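Local coordinates for regulatory protein RecX (Lactobacillus reuteri, PDB 3D5L), which modulates the activity of RecA, the recombinase at the centre of bacterial homologous recombination and DNA repair, at residues 30-33 and 34-38; 82-85 and 86-89; 157-160 and 161-165; 171-174 and 175-178. All blocks are in the same frame, centred on the assembly; numbering follows the deposited sequence.

Interaction 1: residues 30-33 and 34-38; sequences VAES and VLIQF
Val30 lays its two methyls against the first turn of the helix that follows it, CG1 meeting CG1 of Val34 and CG2 meeting CD1 of Leu35, each pair 4.1 Å apart. This is a strand-to-helix junction: strand 25-31, at the border of an antiparallel sheet, runs straight into helix 32-37, and Ala31 is the N-cap. In both pairs the side chains meet at about a right angle. Branching at CB suits Val30, because one residue can then touch both neighbours. In Val34 the torsion that sets CG1 opposite the backbone N (chi1 175°) turns it to Val30 CG1, while CG2 comes within 4.3 Å of Ala31 CB. Ala31 has no polar side chain to cap the helix; its carbonyl starts the normal helix bonding, Ala31 O taking Leu35 N at 3.1 Å, in the carbonyl plane, and a weak bond from Val34 N. Val30 also packs on Ile20 and Ile54, and Ala31 N is held by Asp58, which ties the junction to the sheet and to helix 48-71. On the exposed flank the extended Glu32 chain lies along Ile36, pointing the same way, with OE2 4.1 Å from Ile36 CD1. Further along, Gln37 N bonds Ser33 O at 2.9 Å, its donor lying 37° above the carbonyl plane.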
ATOM      1  N   VAL A  30       6.738  -4.742 -27.390  1.00 11.86           N
ATOM      2  CA  VAL A  30       6.182  -3.579 -26.733  1.00 10.72           C
ATOM      3  C   VAL A  30       4.910  -3.976 -26.021  1.00  9.84           C
ATOM      4  O   VAL A  30       4.136  -4.773 -26.536  1.00 11.06           O
ATOM      5  CB  VAL A  30       5.862  -2.451 -27.746  1.00  9.95           C
ATOM      6  CG1 VAL A  30       7.147  -1.787 -28.208  1.00 13.62           C
ATOM      7  CG2 VAL A  30       5.122  -3.021 -28.948  1.00 10.22           C
ATOM      8  N   ALA A  31       4.719  -3.446 -24.819  1.00  8.52           N
ATOM      9  CA  ALA A  31       3.509  -3.706 -24.062  1.00 10.78           C
ATOM     10  C   ALA A  31       2.428  -3.021 -24.893  1.00 12.46           C
ATOM     11  O   ALA A  31       2.734  -2.169 -25.732  1.00 13.92           O
ATOM     12  CB  ALA A  31       3.597  -3.060 -22.656  1.00  6.33           C
ATOM     13  N   GLU A  32       1.174  -3.379 -24.667  1.00 12.24           N
ATOM     14  CA  GLU A  32       0.099  -2.760 -25.417  1.00 14.52           C
ATOM     15  C   GLU A  32       0.087  -1.236 -25.235  1.00 13.62           C
ATOM     16  O   GLU A  32      -0.001  -0.505 -26.215  1.00 13.88           O
ATOM     17  CB  GLU A  32      -1.246  -3.344 -24.986  1.00 17.90           C
ATOM     18  CG  GLU A  32      -2.363  -3.064 -25.967  1.00 25.84           C
ATOM     19  CD  GLU A  32      -3.694  -3.609 -25.495  1.00 30.11           C
ATOM     20  OE1 GLU A  32      -3.732  -4.781 -25.056  1.00 32.99           O
ATOM     21  OE2 GLU A  32      -4.701  -2.870 -25.572  1.00 32.91           O
ATOM     22  N   SER A  33       0.181  -0.762 -23.989  1.00 13.52           N
ATOM     23  CA  SER A  33       0.159   0.679 -23.698  1.00 14.53           C
ATOM     24  C   SER A  33       1.248   1.469 -24.419  1.00 14.87           C
ATOM     25  O   SER A  33       1.073   2.653 -24.710  1.00 16.08           O
ATOM     26  CB  SER A  33       0.272   0.939 -22.181  1.00 16.26           C
ATOM     27  OG  SER A  33       1.618   0.874 -21.715  1.00 16.47           O
ATOM     28  N   VAL A  34       2.379   0.822 -24.687  1.00 15.14           N
ATOM     29  CA  VAL A  34       3.479   1.484 -25.387  1.00 16.05           C
ATOM     30  C   VAL A  34       3.177   1.505 -26.882  1.00 17.54           C
ATOM     31  O   VAL A  34       3.512   2.458 -27.592  1.00 16.21           O
ATOM     32  CB  VAL A  34       4.806   0.745 -25.166  1.00 13.60           C
ATOM     33  CG1 VAL A  34       5.903   1.377 -26.006  1.00 11.08           C
ATOM     34  CG2 VAL A  34       5.167   0.783 -23.690  1.00 14.47           C
ATOM     35  N   LEU A  35       2.544   0.439 -27.351  1.00 19.80           N
ATOM     36  CA  LEU A  35       2.177   0.333 -28.754  1.00 22.28           C
ATOM     37  C   LEU A  35       1.193   1.454 -29.064  1.00 22.42           C
ATOM     38  O   LEU A  35       1.246   2.059 -30.135  1.00 23.19           O
ATOM     39  CB  LEU A  35       1.535  -1.022 -29.020  1.00 22.79           C
ATOM     40  CG  LEU A  35       1.025  -1.241 -30.438  1.00 24.88           C
ATOM     41  CD1 LEU A  35       1.582  -2.550 -30.973  1.00 25.96           C
ATOM     42  CD2 LEU A  35      -0.504  -1.244 -30.441  1.00 25.60           C
ATOM     43  N   ILE A  36       0.308   1.730 -28.109  1.00 21.40           N
ATOM     44  CA  ILE A  36      -0.691   2.784 -28.261  1.00 21.67           C
ATOM     45  C   ILE A  36      -0.049   4.155 -28.069  1.00 22.81           C
ATOM     46  O   ILE A  36      -0.298   5.081 -28.838  1.00 23.13           O
ATOM     47  CB  ILE A  36      -1.817   2.641 -27.224  1.00 22.67           C
ATOM     48  CG1 ILE A  36      -2.542   1.306 -27.418  1.00 22.45           C
ATOM     49  CG2 ILE A  36      -2.786   3.808 -27.350  1.00 21.94           C
ATOM     50  CD1 ILE A  36      -3.504   0.967 -26.298  1.00 21.87           C
ATOM     51  N   GLN A  37       0.785   4.275 -27.041  1.00 23.74           N
ATOM     52  CA  GLN A  37       1.448   5.532 -26.741  1.00 24.80           C
ATOM     53  C   GLN A  37       2.275   6.015 -27.923  1.00 24.58           C
ATOM     54  O   GLN A  37       2.434   7.218 -28.126  1.00 23.88           O
ATOM     55  CB  GLN A  37       2.345   5.382 -25.509  1.00 26.91           C
ATOM     56  CG  GLN A  37       3.033   6.674 -25.078  1.00 27.98           C
ATOM     57  CD  GLN A  37       3.971   6.479 -23.892  1.00 30.49           C
ATOM     58  OE1 GLN A  37       4.585   7.430 -23.405  1.00 29.49           O
ATOM     59  NE2 GLN A  37       4.083   5.242 -23.424  1.00 32.27           N
ATOM     60  N   PHE A  38       2.792   5.088 -28.719  1.00 24.99           N
ATOM     61  CA  PHE A  38       3.603   5.493 -29.859  1.00 24.34           C
ATOM     62  C   PHE A  38       2.947   5.301 -31.223  1.00 25.35           C
ATOM     63  O   PHE A  38       3.594   5.477 -32.259  1.00 25.66           O
ATOM     64  CB  PHE A  38       4.964   4.804 -29.788  1.00 25.30           C
ATOM     65  CG  PHE A  38       5.890   5.408 -28.764  1.00 24.84           C
ATOM     66  CD1 PHE A  38       6.799   6.398 -29.123  1.00 24.52           C
ATOM     67  CD2 PHE A  38       5.839   4.999 -27.431  1.00 25.77           C
ATOM     68  CE1 PHE A  38       7.653   6.973 -28.165  1.00 23.19           C
ATOM     69  CE2 PHE A  38       6.685   5.569 -26.468  1.00 24.10           C
ATOM     70  CZ  PHE A  38       7.593   6.557 -26.841  1.00 24.04           C
TER

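Interaction 2: residues 82-85 and 86-89; sequences VKKL and KEID
Lys86 runs alongside Val82, one helical turn earlier, its aliphatic chain passing over the Val82 carbonyl: CG lies 3.2 Å from Val82 O, and NZ ends beside the valine CG1, 3.4 Å away. A lysine suits such a place, since its methylenes can lie on the helix while its ammonium stays exposed. Likewise one turn apart, Lys84 and Ile88 meet where the lysine NZ comes within 4.1 Å of Ile88 CG2, the lysine chain bent at its CB-CG bond (chi2 -77°). Ile88 carries CG1 between its own N and carbonyl carbon (chi1 65°), which brings this branch to Leu85 O at 3.6 Å. An alanine at Ile88 is likely to leave the Lys84 ammonium end without its apolar neighbour and the Leu85 carbonyl less covered. Beneath these side chains the backbone bonds continue to Ile88 N, which reaches Lys84 O at 3.2 Å. The helix then closes in a Schellman motif, with Asp89, at positive phi, as the C-prime residue: Asp89 N bonds Lys86 O at 3.0 Å and Thr90 N turns back to Leu85 O, which also takes the Thr90 hydroxyl. Leu85 itself is buried on Met67 and Ile98, anchoring helix 78-87 within the first three-helix domain. Leu85 O and Lys86 O are thus both met, whereas Lys84 NZ and Glu87 OE2, opposite in charge, stay 4.8 Å apart, and any attraction between them is probably loose.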
ATOM      1  N   VAL A  82       5.632   1.750  -3.261  1.00  9.52           N
ATOM      2  CA  VAL A  82       6.912   2.456  -3.366  1.00  9.13           C
ATOM      3  C   VAL A  82       8.035   1.529  -2.918  1.00 11.31           C
ATOM      4  O   VAL A  82       9.055   1.393  -3.585  1.00 12.33           O
ATOM      5  CB  VAL A  82       6.928   3.707  -2.452  1.00  8.10           C
ATOM      6  CG1 VAL A  82       8.328   4.264  -2.328  1.00  5.81           C
ATOM      7  CG2 VAL A  82       5.988   4.765  -3.006  1.00  6.87           C
ATOM      8  N   LYS A  83       7.826   0.891  -1.776  1.00 12.70           N
ATOM      9  CA  LYS A  83       8.792  -0.033  -1.219  1.00 14.24           C
ATOM     10  C   LYS A  83       8.995  -1.209  -2.171  1.00 14.21           C
ATOM     11  O   LYS A  83      10.097  -1.753  -2.283  1.00 14.78           O
ATOM     12  CB  LYS A  83       8.287  -0.505   0.145  1.00 18.34           C
ATOM     13  CG  LYS A  83       9.284  -1.290   0.960  1.00 24.34           C
ATOM     14  CD  LYS A  83       8.839  -1.377   2.417  1.00 28.24           C
ATOM     15  CE  LYS A  83       9.826  -2.210   3.221  1.00 32.81           C
ATOM     16  NZ  LYS A  83      11.225  -1.676   3.078  1.00 36.26           N
ATOM     17  N   LYS A  84       7.929  -1.581  -2.875  1.00 12.69           N
ATOM     18  CA  LYS A  84       7.971  -2.687  -3.824  1.00 12.09           C
ATOM     19  C   LYS A  84       8.708  -2.321  -5.112  1.00 10.43           C
ATOM     20  O   LYS A  84       9.446  -3.128  -5.658  1.00  6.61           O
ATOM     21  CB  LYS A  84       6.548  -3.120  -4.172  1.00 15.78           C
ATOM     22  CG  LYS A  84       6.347  -4.621  -4.204  1.00 18.02           C
ATOM     23  CD  LYS A  84       6.893  -5.292  -5.436  1.00 13.20           C
ATOM     24  CE  LYS A  84       6.781  -6.812  -5.265  1.00 15.95           C
ATOM     25  NZ  LYS A  84       7.223  -7.602  -6.437  1.00 11.43           N
ATOM     26  N   LEU A  85       8.484  -1.107  -5.607  1.00 11.23           N
ATOM     27  CA  LEU A  85       9.142  -0.669  -6.826  1.00 11.49           C
ATOM     28  C   LEU A  85      10.620  -0.540  -6.541  1.00 13.24           C
ATOM     29  O   LEU A  85      11.454  -0.855  -7.392  1.00 11.40           O
ATOM     30  CB  LEU A  85       8.568   0.665  -7.293  1.00 11.74           C
ATOM     31  CG  LEU A  85       7.164   0.540  -7.889  1.00 12.17           C
ATOM     32  CD1 LEU A  85       6.546   1.914  -8.046  1.00  9.94           C
ATOM     33  CD2 LEU A  85       7.243  -0.203  -9.224  1.00 12.52           C
ATOM     34  N   LYS A  86      10.936  -0.065  -5.339  1.00 14.18           N
ATOM     35  CA  LYS A  86      12.323   0.073  -4.922  1.00 14.95           C
ATOM     36  C   LYS A  86      12.939  -1.326  -4.822  1.00 15.69           C
ATOM     37  O   LYS A  86      14.072  -1.545  -5.253  1.00 15.18           O
ATOM     38  CB  LYS A  86      12.409   0.787  -3.566  1.00 16.61           C
ATOM     39  CG  LYS A  86      12.092   2.284  -3.618  1.00 19.80           C
ATOM     40  CD  LYS A  86      12.345   2.971  -2.276  1.00 22.37           C
ATOM     41  CE  LYS A  86      12.596   4.487  -2.456  1.00 24.64           C
ATOM     42  NZ  LYS A  86      11.528   5.372  -1.884  1.00 24.34           N
ATOM     43  N   GLU A  87      12.184  -2.275  -4.272  1.00 15.05           N
ATOM     44  CA  GLU A  87      12.667  -3.649  -4.127  1.00 15.22           C
ATOM     45  C   GLU A  87      13.114  -4.285  -5.454  1.00 14.84           C
ATOM     46  O   GLU A  87      14.125  -4.990  -5.496  1.00 15.76           O
ATOM     47  CB  GLU A  87      11.590  -4.525  -3.467  1.00 16.07           C
ATOM     48  CG  GLU A  87      12.009  -5.975  -3.219  1.00 16.28           C
ATOM     49  CD  GLU A  87      10.992  -6.763  -2.381  1.00 19.24           C
ATOM     50  OE1 GLU A  87      10.751  -6.379  -1.212  1.00 16.78           O
ATOM     51  OE2 GLU A  87      10.439  -7.774  -2.892  1.00 21.10           O
ATOM     52  N   ILE A  88      12.377  -4.052  -6.536  1.00 12.79           N
ATOM     53  CA  ILE A  88      12.771  -4.643  -7.817  1.00 14.27           C
ATOM     54  C   ILE A  88      13.574  -3.656  -8.664  1.00 15.33           C
ATOM     55  O   ILE A  88      13.567  -3.705  -9.895  1.00 14.97           O
ATOM     56  CB  ILE A  88      11.544  -5.158  -8.625  1.00 12.62           C
ATOM     57  CG1 ILE A  88      10.644  -3.998  -9.038  1.00  9.97           C
ATOM     58  CG2 ILE A  88      10.763  -6.157  -7.783  1.00 11.02           C
ATOM     59  CD1 ILE A  88       9.525  -4.403 -10.000  1.00 10.63           C
ATOM     60  N   ASP A  89      14.267  -2.762  -7.963  1.00 17.91           N
ATOM     61  CA  ASP A  89      15.112  -1.737  -8.553  1.00 19.73           C
ATOM     62  C   ASP A  89      14.522  -1.014  -9.763  1.00 21.24           C
ATOM     63  O   ASP A  89      15.059  -1.067 -10.870  1.00 21.69           O
ATOM     64  CB  ASP A  89      16.470  -2.338  -8.918  1.00 19.82           C
ATOM     65  CG  ASP A  89      17.507  -1.275  -9.223  1.00 21.64           C
ATOM     66  OD1 ASP A  89      17.665  -0.334  -8.407  1.00 18.58           O
ATOM     67  OD2 ASP A  89      18.165  -1.384 -10.278  1.00 23.85           O
TER

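Interaction 3: residues 157-160 and 161-165; sequences VQAE and LAKKL
Leu161 lies beside Val157, one helical turn away, the two side chains pointing the same way and meeting through CD1 and CG1 at 4.1 Å. The polar atoms beneath are paired by ordinary alpha-helical bonds. Leu161 N reaches Val157 O at 2.9 Å with a nearly straight 164° N-H angle, and Ala162 N takes Gln158 O at 2.8 Å. Lys163 N is bonded to Ala159 O, although that oxygen is less surely placed; Lys164 N makes a long, weak bond of 3.4 Å to Glu160 O. Among the side chains, Gln158 NE2 has a weak bond to the carbonyl of Phe153, and the extended chain of Lys163 carries NZ to a long, weak ion pair with Glu205, its CE passing 4.2 Å from Ala159 CB. A methionine in place of Lys163 would probably leave Glu205 without this positive partner. Glu160 bends at chi2 (-58°), which brings OE1 to 3.6 Å from Leu161 CD2. Leu161 also packs on the loop residues Leu126 and Phe153. Small and branched residues suit the inner side: Ala162 touches Val198 and Ile202 of helix 196-202, and both Ala162 and Leu165 touch Leu189 of helix 178-191, seating helix 155-172 against the other two helices of the third three-helix domain.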
ATOM      1  N   VAL A 157     -15.946   1.363  22.287  1.00 24.94           N
ATOM      2  CA  VAL A 157     -15.024   0.373  21.744  1.00 22.65           C
ATOM      3  C   VAL A 157     -13.733   0.432  22.550  1.00 21.46           C
ATOM      4  O   VAL A 157     -13.171  -0.596  22.898  1.00 18.30           O
ATOM      5  CB  VAL A 157     -14.723   0.635  20.254  1.00 22.79           C
ATOM      6  CG1 VAL A 157     -13.538  -0.191  19.802  1.00 22.94           C
ATOM      7  CG2 VAL A 157     -15.931   0.270  19.419  1.00 22.96           C
ATOM      8  N   GLN A 158     -13.278   1.645  22.848  1.00 23.55           N
ATOM      9  CA  GLN A 158     -12.061   1.840  23.632  1.00 24.03           C
ATOM     10  C   GLN A 158     -12.181   1.203  25.010  1.00 24.05           C
ATOM     11  O   GLN A 158     -11.301   0.460  25.430  1.00 24.34           O
ATOM     12  CB  GLN A 158     -11.762   3.330  23.805  1.00 24.36           C
ATOM     13  CG  GLN A 158     -11.171   4.015  22.587  1.00 26.82           C
ATOM     14  CD  GLN A 158     -10.652   5.400  22.916  1.00 28.92           C
ATOM     15  OE1 GLN A 158      -9.737   5.557  23.736  1.00 30.44           O
ATOM     16  NE2 GLN A 158     -11.240   6.416  22.293  1.00 28.94           N
ATOM     17  N   ALA A 159     -13.266   1.507  25.715  1.00 23.21           N
ATOM     18  CA  ALA A 159     -13.484   0.961  27.048  1.00 24.07           C
ATOM     19  C   ALA A 159     -13.651  -0.545  26.963  1.00 24.99           C
ATOM     20  O   ALA A 159     -13.285  -1.279  27.874  1.00 25.91           O
ATOM     21  CB  ALA A 159     -14.726   1.586  27.684  1.00 21.26           C
ATOM     22  N   GLU A 160     -14.209  -1.004  25.854  1.00 26.19           N
ATOM     23  CA  GLU A 160     -14.426  -2.422  25.661  1.00 27.58           C
ATOM     24  C   GLU A 160     -13.082  -3.148  25.531  1.00 27.51           C
ATOM     25  O   GLU A 160     -12.844  -4.159  26.204  1.00 28.58           O
ATOM     26  CB  GLU A 160     -15.281  -2.633  24.414  1.00 29.87           C
ATOM     27  CG  GLU A 160     -15.965  -3.974  24.353  1.00 35.88           C
ATOM     28  CD  GLU A 160     -14.983  -5.111  24.410  1.00 39.48           C
ATOM     29  OE1 GLU A 160     -14.044  -5.105  23.584  1.00 43.18           O
ATOM     30  OE2 GLU A 160     -15.140  -6.000  25.278  1.00 42.51           O
ATOM     31  N   LEU A 161     -12.210  -2.623  24.670  1.00 23.93           N
ATOM     32  CA  LEU A 161     -10.887  -3.204  24.438  1.00 23.13           C
ATOM     33  C   LEU A 161      -9.945  -2.980  25.622  1.00 22.11           C
ATOM     34  O   LEU A 161      -9.043  -3.783  25.863  1.00 19.11           O
ATOM     35  CB  LEU A 161     -10.246  -2.606  23.178  1.00 21.21           C
ATOM     36  CG  LEU A 161     -10.955  -2.820  21.839  1.00 22.02           C
ATOM     37  CD1 LEU A 161     -10.118  -2.217  20.738  1.00 21.63           C
ATOM     38  CD2 LEU A 161     -11.169  -4.303  21.580  1.00 20.21           C
ATOM     39  N   ALA A 162     -10.155  -1.882  26.342  1.00 21.96           N
ATOM     40  CA  ALA A 162      -9.332  -1.542  27.495  1.00 22.86           C
ATOM     41  C   ALA A 162      -9.673  -2.394  28.725  1.00 24.27           C
ATOM     42  O   ALA A 162      -8.773  -2.786  29.476  1.00 22.99           O
ATOM     43  CB  ALA A 162      -9.475  -0.064  27.819  1.00 22.40           C
ATOM     44  N   LYS A 163     -10.959  -2.672  28.942  1.00 25.22           N
ATOM     45  CA  LYS A 163     -11.360  -3.508  30.077  1.00 26.14           C
ATOM     46  C   LYS A 163     -10.713  -4.878  29.886  1.00 25.68           C
ATOM     47  O   LYS A 163     -10.130  -5.442  30.816  1.00 25.58           O
ATOM     48  CB  LYS A 163     -12.884  -3.677  30.133  1.00 27.33           C
ATOM     49  CG  LYS A 163     -13.657  -2.426  30.504  1.00 32.83           C
ATOM     50  CD  LYS A 163     -15.167  -2.610  30.281  1.00 36.42           C
ATOM     51  CE  LYS A 163     -15.931  -1.305  30.545  1.00 38.73           C
ATOM     52  NZ  LYS A 163     -17.393  -1.390  30.239  1.00 39.25           N
ATOM     53  N   LYS A 164     -10.818  -5.397  28.666  1.00 22.62           N
ATOM     54  CA  LYS A 164     -10.257  -6.691  28.311  1.00 23.40           C
ATOM     55  C   LYS A 164      -8.754  -6.708  28.578  1.00 22.28           C
ATOM     56  O   LYS A 164      -8.236  -7.617  29.231  1.00 23.69           O
ATOM     57  CB  LYS A 164     -10.544  -6.987  26.833  1.00 25.27           C
ATOM     58  CG  LYS A 164      -9.853  -8.210  26.280  1.00 28.45           C
ATOM     59  CD  LYS A 164     -10.377  -9.498  26.893  1.00 34.05           C
ATOM     60  CE  LYS A 164      -9.553 -10.700  26.414  1.00 36.08           C
ATOM     61  NZ  LYS A 164      -9.468 -10.778  24.922  1.00 37.45           N
ATOM     62  N   LEU A 165      -8.057  -5.696  28.079  1.00 20.50           N
ATOM     63  CA  LEU A 165      -6.614  -5.587  28.279  1.00 20.45           C
ATOM     64  C   LEU A 165      -6.291  -5.453  29.772  1.00 21.23           C
ATOM     65  O   LEU A 165      -5.403  -6.131  30.285  1.00 20.35           O
ATOM     66  CB  LEU A 165      -6.073  -4.367  27.523  1.00 17.73           C
ATOM     67  CG  LEU A 165      -4.621  -3.923  27.707  1.00 16.40           C
ATOM     68  CD1 LEU A 165      -3.678  -4.955  27.124  1.00 13.49           C
ATOM     69  CD2 LEU A 165      -4.418  -2.567  27.027  1.00 18.00           C
TER

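Interaction 4: residues 171-174 and 175-178; sequences RRYR and NQPE
Gln176 lies alongside Tyr173, both side chains pointing the same way, at a type I beta turn that runs from Tyr173 to Gln176 just past the end of helix 155-172. The hydrogen bonds belong to the backbone. Gln176 N closes the turn on Tyr173 O at 3.2 Å, with a nearly straight 161° N-H angle, yet it approaches from well above the carbonyl plane rather than within it. Before that, Arg174 N makes only a weak bond back to Arg171 O, 3.5 Å long, as the helix runs out. Van der Waals contact comes next. The amide NE2 of Gln176 sits 3.4 Å from Tyr173 CD1, oblique to the ring, the amide and ring planes 56° apart. In Asn175, CG stands between the residue's own N and carbonyl carbon (chi1 59°), a torsion that folds OD1 back to 3.3 Å from Tyr173 CA. Flat groups are covered from the helix: Arg172 CG stands 4.2 Å above the centre of the Tyr173 ring, and Arg171 CA lies 3.6 Å above the Arg174 guanidinium plane, offset toward its rim. Tyr173 touches Lys184 and Arg174 touches Arg181, both of helix 178-191. Amide and guanidinium groups suit an exposed bend, and the tyrosine supplies apolar surface. With one closing bond and no salt bridge across it, the turn probably rests mainly on backbone geometry and packing, and its arginines and nearby lysines probably make this end positive.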
ATOM      1  N   ARG A 171      -4.328  -9.741  35.731  1.00 24.07           N
ATOM      2  CA  ARG A 171      -4.065 -11.154  35.939  1.00 27.15           C
ATOM      3  C   ARG A 171      -2.577 -11.425  35.717  1.00 25.97           C
ATOM      4  O   ARG A 171      -1.964 -12.226  36.423  1.00 25.82           O
ATOM      5  CB  ARG A 171      -4.909 -11.991  34.971  1.00 30.91           C
ATOM      6  CG  ARG A 171      -4.587 -13.470  34.991  1.00 37.56           C
ATOM      7  CD  ARG A 171      -5.743 -14.287  34.436  1.00 43.60           C
ATOM      8  NE  ARG A 171      -5.421 -15.710  34.356  1.00 47.81           N
ATOM      9  CZ  ARG A 171      -4.527 -16.229  33.517  1.00 49.73           C
ATOM     10  NH1 ARG A 171      -3.860 -15.443  32.677  1.00 50.26           N
ATOM     11  NH2 ARG A 171      -4.302 -17.537  33.516  1.00 51.89           N
ATOM     12  N   ARG A 172      -1.999 -10.731  34.745  1.00 24.51           N
ATOM     13  CA  ARG A 172      -0.590 -10.886  34.433  1.00 24.39           C
ATOM     14  C   ARG A 172       0.323 -10.367  35.550  1.00 23.38           C
ATOM     15  O   ARG A 172       1.414 -10.891  35.740  1.00 23.98           O
ATOM     16  CB  ARG A 172      -0.258 -10.164  33.125  1.00 26.35           C
ATOM     17  CG  ARG A 172       1.212 -10.228  32.740  1.00 30.37           C
ATOM     18  CD  ARG A 172       1.519  -9.379  31.515  1.00 33.69           C
ATOM     19  NE  ARG A 172       0.823  -9.852  30.321  1.00 39.17           N
ATOM     20  CZ  ARG A 172       0.954  -9.309  29.112  1.00 41.38           C
ATOM     21  NH1 ARG A 172       1.763  -8.268  28.932  1.00 41.41           N
ATOM     22  NH2 ARG A 172       0.272  -9.800  28.080  1.00 38.91           N
ATOM     23  N   TYR A 173      -0.119  -9.344  36.283  1.00 21.69           N
ATOM     24  CA  TYR A 173       0.682  -8.770  37.368  1.00 20.53           C
ATOM     25  C   TYR A 173       0.044  -8.979  38.734  1.00 18.99           C
ATOM     26  O   TYR A 173       0.196  -8.140  39.633  1.00 15.35           O
ATOM     27  CB  TYR A 173       0.887  -7.271  37.141  1.00 22.40           C
ATOM     28  CG  TYR A 173       1.621  -6.952  35.864  1.00 25.48           C
ATOM     29  CD1 TYR A 173       2.964  -7.297  35.699  1.00 28.29           C
ATOM     30  CD2 TYR A 173       0.966  -6.320  34.806  1.00 25.82           C
ATOM     31  CE1 TYR A 173       3.639  -7.019  34.502  1.00 30.96           C
ATOM     32  CE2 TYR A 173       1.623  -6.037  33.612  1.00 28.25           C
ATOM     33  CZ  TYR A 173       2.961  -6.388  33.465  1.00 31.43           C
ATOM     34  OH  TYR A 173       3.616  -6.098  32.284  1.00 34.18           O
ATOM     35  N   ARG A 174      -0.664 -10.099  38.873  1.00 18.43           N
ATOM     36  CA  ARG A 174      -1.360 -10.473  40.104  1.00 18.85           C
ATOM     37  C   ARG A 174      -0.402 -10.715  41.261  1.00 17.36           C
ATOM     38  O   ARG A 174      -0.814 -10.777  42.413  1.00 15.42           O
ATOM     39  CB  ARG A 174      -2.177 -11.754  39.876  1.00 23.78           C
ATOM     40  CG  ARG A 174      -1.329 -12.949  39.416  1.00 27.66           C
ATOM     41  CD  ARG A 174      -2.080 -14.292  39.444  1.00 31.43           C
ATOM     42  NE  ARG A 174      -3.243 -14.329  38.562  1.00 36.77           N
ATOM     43  CZ  ARG A 174      -4.442 -13.830  38.864  1.00 40.72           C
ATOM     44  NH1 ARG A 174      -4.654 -13.251  40.045  1.00 41.94           N
ATOM     45  NH2 ARG A 174      -5.434 -13.909  37.981  1.00 40.49           N
ATOM     46  N   ASN A 175       0.877 -10.852  40.934  1.00 17.30           N
ATOM     47  CA  ASN A 175       1.927 -11.114  41.908  1.00 16.03           C
ATOM     48  C   ASN A 175       2.410  -9.865  42.653  1.00 16.43           C
ATOM     49  O   ASN A 175       3.001  -9.967  43.731  1.00 15.96           O
ATOM     50  CB  ASN A 175       3.104 -11.759  41.188  1.00 13.64           C
ATOM     51  CG  ASN A 175       3.648 -10.884  40.074  1.00 14.90           C
ATOM     52  OD1 ASN A 175       2.911 -10.476  39.165  1.00 10.56           O
ATOM     53  ND2 ASN A 175       4.947 -10.592  40.132  1.00 11.89           N
ATOM     54  N   GLN A 176       2.149  -8.696  42.070  1.00 16.81           N
ATOM     55  CA  GLN A 176       2.563  -7.410  42.638  1.00 16.85           C
ATOM     56  C   GLN A 176       1.562  -6.820  43.626  1.00 16.26           C
ATOM     57  O   GLN A 176       0.369  -7.092  43.548  1.00 18.63           O
ATOM     58  CB  GLN A 176       2.822  -6.411  41.503  1.00 12.93           C
ATOM     59  CG  GLN A 176       3.947  -6.846  40.578  1.00 15.49           C
ATOM     60  CD  GLN A 176       4.236  -5.842  39.488  1.00 15.75           C
ATOM     61  OE1 GLN A 176       3.931  -4.654  39.628  1.00 19.99           O
ATOM     62  NE2 GLN A 176       4.847  -6.302  38.404  1.00 11.46           N
ATOM     63  N   PRO A 177       2.047  -6.014  44.585  1.00 16.47           N
ATOM     64  CA  PRO A 177       1.190  -5.377  45.596  1.00 15.96           C
ATOM     65  C   PRO A 177       0.246  -4.300  45.027  1.00 16.50           C
ATOM     66  O   PRO A 177       0.500  -3.741  43.966  1.00 14.63           O
ATOM     67  CB  PRO A 177       2.200  -4.797  46.586  1.00 14.72           C
ATOM     68  CG  PRO A 177       3.397  -4.505  45.723  1.00 13.49           C
ATOM     69  CD  PRO A 177       3.470  -5.720  44.837  1.00 14.09           C
ATOM     70  N   GLU A 178      -0.837  -4.042  45.760  1.00 18.38           N
ATOM     71  CA  GLU A 178      -1.874  -3.061  45.429  1.00 21.08           C
ATOM     72  C   GLU A 178      -1.488  -1.918  44.507  1.00 20.82           C
ATOM     73  O   GLU A 178      -1.871  -1.893  43.346  1.00 19.85           O
ATOM     74  CB  GLU A 178      -2.428  -2.444  46.712  1.00 24.85           C
ATOM     75  CG  GLU A 178      -2.975  -3.429  47.724  1.00 32.18           C
ATOM     76  CD  GLU A 178      -4.179  -4.180  47.205  1.00 36.08           C
ATOM     77  OE1 GLU A 178      -4.931  -4.739  48.035  1.00 37.44           O
ATOM     78  OE2 GLU A 178      -4.370  -4.210  45.967  1.00 38.54           O
TER

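In the fold
All four are local contacts of successive residues, strung in series along an elongated chain; interactions 1 and 4 lie on opposite sides of its centre, their own centres about 68 Å apart. Interactions 1 and 3 are partly buried and rest on aliphatic packing, the first joining a sheet edge to a helix, the third seating a helix in its three-helix domain. Interactions 2 and 4 are surface contacts at helix C-termini: lysine methylenes cover a carbonyl in the former, amides meet a tyrosine ring and backbone in the latter. The four also differ in their place along a helix: interaction 1 opens one at an N-cap, interaction 2 closes one with a Schellman motif, and interactions 3 and 4 share helix 155-172, inside it and at its end.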